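Local coordinates for protein proteolytically activated form of PPO4 Tyrosinase (PDB 4OUA) that uses a pair of copper ions to hydroxylate monophenols and oxidise the resulting o-diphenols to o-quinones, the first step towards melanin pigments, at residues A[251-254]-A[255-258]. Sequence-based numbering, arbitrary orientation.
Sequences DDIH and GFVG. With CU1 (copper (I) ion), chain D.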
# COMPACT_ATOMS: atom_id res chain seq x y z
N ASP A 251 10.08 6.43 2.49
CA ASP A 251 10.11 7.60 1.61
C ASP A 251 11.00 7.38 0.39
O ASP A 251 10.72 7.90 -0.68
CB ASP A 251 10.60 8.83 2.38
CG ASP A 251 9.62 9.26 3.46
OD1 ASP A 251 8.42 8.96 3.33
OD2 ASP A 251 10.07 9.91 4.43
N ASP A 252 12.07 6.61 0.57
CA ASP A 252 13.03 6.37 -0.51
C ASP A 252 12.39 5.70 -1.72
O ASP A 252 12.81 5.94 -2.86
CB ASP A 252 14.20 5.52 -0.00
CG ASP A 252 15.10 6.28 0.96
OD1 ASP A 252 14.60 7.19 1.66
OD2 ASP A 252 16.31 5.97 1.01
N ILE A 253 11.39 4.86 -1.49
CA ILE A 253 10.75 4.13 -2.58
C ILE A 253 9.86 5.05 -3.41
O ILE A 253 9.71 4.86 -4.61
CB ILE A 253 9.92 2.95 -2.06
CG1 ILE A 253 10.78 2.02 -1.21
CG2 ILE A 253 9.31 2.18 -3.23
CD1 ILE A 253 11.98 1.46 -1.94
N HIS A 254 9.26 6.03 -2.77
CA HIS A 254 8.45 7.01 -3.48
C HIS A 254 9.34 7.89 -4.35
O HIS A 254 8.95 8.28 -5.45
CB HIS A 254 7.65 7.88 -2.50
CG HIS A 254 6.44 7.19 -1.93
ND1 HIS A 254 5.31 6.94 -2.68
CD2 HIS A 254 6.19 6.71 -0.69
CE1 HIS A 254 4.42 6.33 -1.93
NE2 HIS A 254 4.92 6.18 -0.72
N GLY A 255 10.53 8.20 -3.86
CA GLY A 255 11.49 9.00 -4.60
C GLY A 255 12.05 8.27 -5.81
O GLY A 255 12.14 8.84 -6.89
N PHE A 256 12.42 7.01 -5.62
CA PHE A 256 12.99 6.21 -6.69
C PHE A 256 12.05 6.10 -7.88
O PHE A 256 12.47 6.19 -9.03
CB PHE A 256 13.34 4.80 -6.19
CG PHE A 256 14.44 4.77 -5.17
CD1 PHE A 256 15.28 5.86 -5.00
CD2 PHE A 256 14.65 3.65 -4.39
CE1 PHE A 256 16.30 5.83 -4.07
CE2 PHE A 256 15.66 3.61 -3.46
CZ PHE A 256 16.49 4.70 -3.30
N VAL A 257 10.76 5.92 -7.60
CA VAL A 257 9.77 5.67 -8.63
C VAL A 257 9.24 6.95 -9.27
O VAL A 257 9.08 7.02 -10.49
CB VAL A 257 8.58 4.86 -8.08
CG1 VAL A 257 7.50 4.72 -9.13
CG2 VAL A 257 9.04 3.50 -7.58
N GLY A 258 8.97 7.95 -8.45
CA GLY A 258 8.33 9.17 -8.91
C GLY A 258 9.27 10.27 -9.37
O GLY A 258 8.94 11.04 -10.27
CU CU1 D . 3.82 6.14 0.94
O HOH W 1 2.72 7.95 1.76
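The carbonyl O of Asp-252 accepts the backbone N-H of Phe-256 at 3.0 Å (O to N) and also lies over one face of the Phe-256 ring, 3.0 Å above its plane and displaced toward the rim. Phe-256 CG stands beside its own backbone N (chi1 -66°), which folds the ring back along the helix over that carbonyl; CZ reaches Asp-252 CB, and CD2 is 4.2 Å from Ile-253 CD1. Beyond this turn the ring packs on helix 201-224 at Leu-208, Glu-211 and Thr-215. The i to i+4 ladder also includes Gly-255 N to Asp-251 O, a weak bond from Val-257 N to Ile-253 O, and Gly-258 N to His-254 O at 3.0 Å. The His-254 side chain leaves the helix away from the following residues, although CB still touches Gly-255 N. Its NE2 binds a copper ion at 2.0 Å, joined by His-250, His-282 and a water 2.3 Å from the metal. His-250 and His-254, spaced i, i+4, are the paired helix ligands characteristic of tyrosinase CuB. ND1 makes a weak hydrogen bond to Met-266 O, which probably helps fix the ring's rotation; both ring nitrogens are thus engaged, consistent with NE2 presenting its lone pair to copper.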